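Local atomic coordinates of chitinase (Paenibacillus sp. FPU-7, PDB entry 5GZT), a protein that probably hydrolyses internal beta-1,4 linkages of chitin and chitodextrins, with two glycoside hydrolase family 18 domains joined by an immunoglobulin-like domain. Residues G681-V694 against V705-V717. Numbering follows the deposited sequence.
Sequences GTLKPVISASDVTV and VANAADHRNAVAV. With FMT (formic acid), chain J.
N713 holds CG anti to its own backbone N (chi1 -175°), which carries its amide out to the backbone of G681-L683, and L683 sets CG beside its backbone N (chi1 -56°), with CD1 ending over the peptide between A714 and V715. The amide of N713 uses both ends. N713 ND2 gives a nearly straight hydrogen bond to G681 O (3.0 Å), in the carbonyl plane and on a lone pair, while N713 OD1 takes the L683 N-H, N to OD1 2.9 Å, the donor tilted 32° from its carbonyl plane. Two bonds to the same short piece of backbone fix the rotation of this buried amide. L683 CG rests 3.4 Å from N713 OD1, and L683 CD1 reaches V715 CG2 at 3.9 Å.

Farther along the loop, the side chain of N707 sits against the backbone of K684-I687, and I687 crosses over it to set CD1 against the A706 carbonyl. Valines then take over: V692 CG1 meets V705 CG1 at 4.0 Å, and V694 CG2 lies against both V705 CG1 (3.9 Å) and V717 CG2. Within 681-694, a salt bridge from K684 NZ and a hydrogen bond from S688 N grip D691 OD2 from opposite faces of the carboxylate, tying the loop to the short 3-10 turn; D691 OD1 hydrogen-bonds S741 OG. V694 N donates to O1 of a bound formic acid, probably from the crystallisation liquor, which Y703 OH also hydrogen-bonds. Strand 692-695 pairs with 732-738, whereas 703-707 and 714-723 belong to the other sheet: the valines pack between the sheets of a beta sandwich, as expected of this immunoglobulin-like domain, and N713 pins the loop that joins strand 668-678 to strand 692-695.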
# COMPACT_ATOMS: atom_id res chain seq x y z
N GLY B 681 5.24 -18.29 -7.09
CA GLY B 681 6.46 -18.56 -7.85
C GLY B 681 6.19 -18.43 -9.33
O GLY B 681 5.03 -18.60 -9.77
N THR B 682 7.24 -18.21 -10.11
CA THR B 682 7.15 -17.96 -11.53
C THR B 682 8.14 -18.81 -12.24
O THR B 682 9.33 -18.60 -12.08
CB THR B 682 7.40 -16.46 -11.81
OG1 THR B 682 6.62 -15.64 -10.86
CG2 THR B 682 7.05 -16.13 -13.19
N LEU B 683 7.69 -19.73 -13.11
CA LEU B 683 8.60 -20.55 -13.87
C LEU B 683 9.52 -19.67 -14.76
O LEU B 683 9.11 -18.65 -15.30
CB LEU B 683 7.90 -21.55 -14.80
CG LEU B 683 6.88 -22.53 -14.18
CD1 LEU B 683 6.20 -23.29 -15.28
CD2 LEU B 683 7.66 -23.44 -13.24
N LYS B 684 10.76 -20.13 -14.89
CA LYS B 684 11.61 -19.74 -16.02
C LYS B 684 10.79 -19.93 -17.31
O LYS B 684 9.99 -20.90 -17.45
CB LYS B 684 12.84 -20.61 -16.08
CG LYS B 684 13.79 -20.43 -14.88
CD LYS B 684 15.00 -21.38 -14.95
CE LYS B 684 14.64 -22.76 -14.54
NZ LYS B 684 15.64 -23.85 -14.84
N PRO B 685 11.02 -19.07 -18.27
CA PRO B 685 10.28 -19.24 -19.51
C PRO B 685 10.43 -20.63 -20.12
O PRO B 685 9.47 -21.12 -20.76
CB PRO B 685 10.86 -18.12 -20.41
CG PRO B 685 11.34 -17.10 -19.43
CD PRO B 685 11.76 -17.80 -18.19
N VAL B 686 11.62 -21.24 -19.95
CA VAL B 686 11.94 -22.59 -20.34
C VAL B 686 12.51 -23.33 -19.10
O VAL B 686 13.64 -23.03 -18.66
CB VAL B 686 12.92 -22.68 -21.53
CG1 VAL B 686 13.31 -24.12 -21.83
CG2 VAL B 686 12.28 -22.10 -22.81
N ILE B 687 11.76 -24.34 -18.60
CA ILE B 687 12.23 -25.24 -17.57
C ILE B 687 12.99 -26.38 -18.13
O ILE B 687 12.88 -26.66 -19.32
CB ILE B 687 11.10 -25.74 -16.66
CG1 ILE B 687 10.07 -26.60 -17.40
CG2 ILE B 687 10.37 -24.55 -16.09
CD1 ILE B 687 9.11 -27.32 -16.44
N SER B 688 13.75 -27.02 -17.28
CA SER B 688 14.55 -28.22 -17.62
C SER B 688 14.01 -29.43 -16.85
O SER B 688 13.25 -29.26 -15.85
CB SER B 688 16.01 -27.99 -17.28
OG SER B 688 16.54 -26.97 -18.15
N ALA B 689 14.41 -30.61 -17.27
CA ALA B 689 13.86 -31.88 -16.68
C ALA B 689 14.06 -31.96 -15.16
O ALA B 689 13.21 -32.49 -14.43
CB ALA B 689 14.55 -33.09 -17.35
N SER B 690 15.17 -31.40 -14.68
CA SER B 690 15.57 -31.54 -13.27
C SER B 690 14.77 -30.55 -12.41
O SER B 690 14.78 -30.62 -11.16
CB SER B 690 17.14 -31.47 -13.15
OG SER B 690 17.58 -30.15 -13.49
N ASP B 691 13.99 -29.63 -13.06
CA ASP B 691 13.20 -28.69 -12.32
C ASP B 691 11.83 -29.22 -11.81
O ASP B 691 11.15 -28.54 -11.03
CB ASP B 691 12.92 -27.49 -13.21
CG ASP B 691 14.21 -26.70 -13.59
OD1 ASP B 691 15.17 -26.80 -12.80
OD2 ASP B 691 14.12 -26.01 -14.65
N VAL B 692 11.45 -30.40 -12.26
CA VAL B 692 10.18 -31.00 -11.88
C VAL B 692 10.40 -32.50 -11.62
O VAL B 692 11.03 -33.19 -12.48
CB VAL B 692 9.15 -30.86 -13.03
CG1 VAL B 692 7.83 -31.52 -12.66
CG2 VAL B 692 8.84 -29.38 -13.30
N THR B 693 9.79 -33.04 -10.55
CA THR B 693 9.81 -34.50 -10.39
C THR B 693 8.39 -35.03 -10.44
O THR B 693 7.47 -34.46 -9.82
CB THR B 693 10.44 -34.96 -9.06
OG1 THR B 693 9.56 -34.62 -8.02
CG2 THR B 693 11.75 -34.27 -8.78
N VAL B 694 8.19 -36.11 -11.17
CA VAL B 694 6.87 -36.70 -11.33
C VAL B 694 6.96 -38.15 -10.82
O VAL B 694 7.81 -38.88 -11.28
CB VAL B 694 6.45 -36.71 -12.81
CG1 VAL B 694 5.01 -37.32 -12.96
CG2 VAL B 694 6.60 -35.27 -13.42
N VAL B 705 8.67 -33.15 -19.12
CA VAL B 705 8.06 -32.00 -18.51
C VAL B 705 8.52 -30.78 -19.32
O VAL B 705 9.62 -30.79 -19.83
CB VAL B 705 8.40 -31.83 -17.05
CG1 VAL B 705 8.03 -33.10 -16.31
CG2 VAL B 705 9.89 -31.55 -16.89
N ALA B 706 7.67 -29.76 -19.43
CA ALA B 706 7.97 -28.55 -20.16
C ALA B 706 7.02 -27.49 -19.62
O ALA B 706 6.10 -27.75 -18.77
CB ALA B 706 7.79 -28.73 -21.69
N ASN B 707 7.22 -26.28 -20.10
CA ASN B 707 6.29 -25.18 -19.82
C ASN B 707 5.10 -25.42 -20.72
O ASN B 707 5.26 -25.58 -21.91
CB ASN B 707 6.88 -23.79 -20.22
CG ASN B 707 8.07 -23.40 -19.37
OD1 ASN B 707 8.02 -22.57 -18.46
ND2 ASN B 707 9.10 -24.02 -19.63
N ALA B 708 3.90 -25.31 -20.17
CA ALA B 708 2.67 -25.51 -20.98
C ALA B 708 2.43 -24.40 -22.00
O ALA B 708 2.40 -23.27 -21.63
CB ALA B 708 1.49 -25.55 -20.04
N ALA B 709 2.25 -24.73 -23.26
CA ALA B 709 1.81 -23.77 -24.27
C ALA B 709 0.52 -23.09 -23.87
O ALA B 709 -0.35 -23.70 -23.25
CB ALA B 709 1.64 -24.54 -25.64
N ASP B 710 0.36 -21.83 -24.26
CA ASP B 710 -0.84 -21.06 -23.98
C ASP B 710 -1.15 -20.82 -22.52
O ASP B 710 -2.28 -20.52 -22.17
CB ASP B 710 -2.07 -21.62 -24.69
CG ASP B 710 -1.93 -21.50 -26.18
OD1 ASP B 710 -1.33 -20.52 -26.69
OD2 ASP B 710 -2.39 -22.38 -26.88
N HIS B 711 -0.15 -20.99 -21.67
CA HIS B 711 -0.24 -20.57 -20.28
C HIS B 711 0.99 -19.72 -19.95
O HIS B 711 2.11 -19.99 -20.40
CB HIS B 711 -0.25 -21.80 -19.38
CG HIS B 711 -1.52 -22.53 -19.42
ND1 HIS B 711 -1.80 -23.54 -20.31
CD2 HIS B 711 -2.64 -22.34 -18.71
CE1 HIS B 711 -3.04 -23.95 -20.16
NE2 HIS B 711 -3.55 -23.28 -19.14
N ARG B 712 0.79 -18.77 -19.06
CA ARG B 712 1.86 -17.89 -18.68
C ARG B 712 2.83 -18.53 -17.70
O ARG B 712 4.02 -18.13 -17.64
CB ARG B 712 1.33 -16.60 -18.04
CG ARG B 712 0.52 -16.74 -16.75
CD ARG B 712 -0.33 -15.51 -16.52
NE ARG B 712 -0.98 -15.47 -15.24
CZ ARG B 712 -2.07 -16.25 -14.94
NH1 ARG B 712 -2.56 -17.08 -15.81
NH2 ARG B 712 -2.69 -16.21 -13.76
N ASN B 713 2.35 -19.48 -16.90
CA ASN B 713 3.18 -19.97 -15.75
C ASN B 713 2.73 -21.34 -15.27
O ASN B 713 2.29 -21.48 -14.13
CB ASN B 713 3.03 -18.91 -14.69
CG ASN B 713 3.89 -19.13 -13.48
OD1 ASN B 713 4.85 -19.82 -13.55
ND2 ASN B 713 3.48 -18.55 -12.32
N ALA B 714 2.76 -22.34 -16.15
CA ALA B 714 2.23 -23.67 -15.84
C ALA B 714 3.16 -24.73 -16.36
O ALA B 714 3.70 -24.61 -17.41
CB ALA B 714 0.83 -23.86 -16.47
N VAL B 715 3.30 -25.80 -15.61
CA VAL B 715 4.00 -26.96 -16.01
C VAL B 715 3.10 -27.87 -16.79
O VAL B 715 1.97 -28.08 -16.39
CB VAL B 715 4.45 -27.76 -14.74
CG1 VAL B 715 5.05 -29.11 -15.12
CG2 VAL B 715 5.48 -26.95 -14.00
N ALA B 716 3.62 -28.42 -17.87
CA ALA B 716 3.04 -29.51 -18.63
C ALA B 716 3.83 -30.76 -18.37
O ALA B 716 5.08 -30.74 -18.41
CB ALA B 716 3.09 -29.24 -20.11
N VAL B 717 3.11 -31.85 -18.08
CA VAL B 717 3.70 -33.15 -18.00
C VAL B 717 3.15 -33.90 -19.14
O VAL B 717 1.97 -34.25 -19.10
CB VAL B 717 3.42 -33.89 -16.65
CG1 VAL B 717 4.09 -35.25 -16.65
CG2 VAL B 717 3.87 -33.08 -15.45
C FMT J . 11.34 -37.40 -12.25
O1 FMT J . 10.53 -36.74 -12.96
O2 FMT J . 12.47 -36.90 -11.66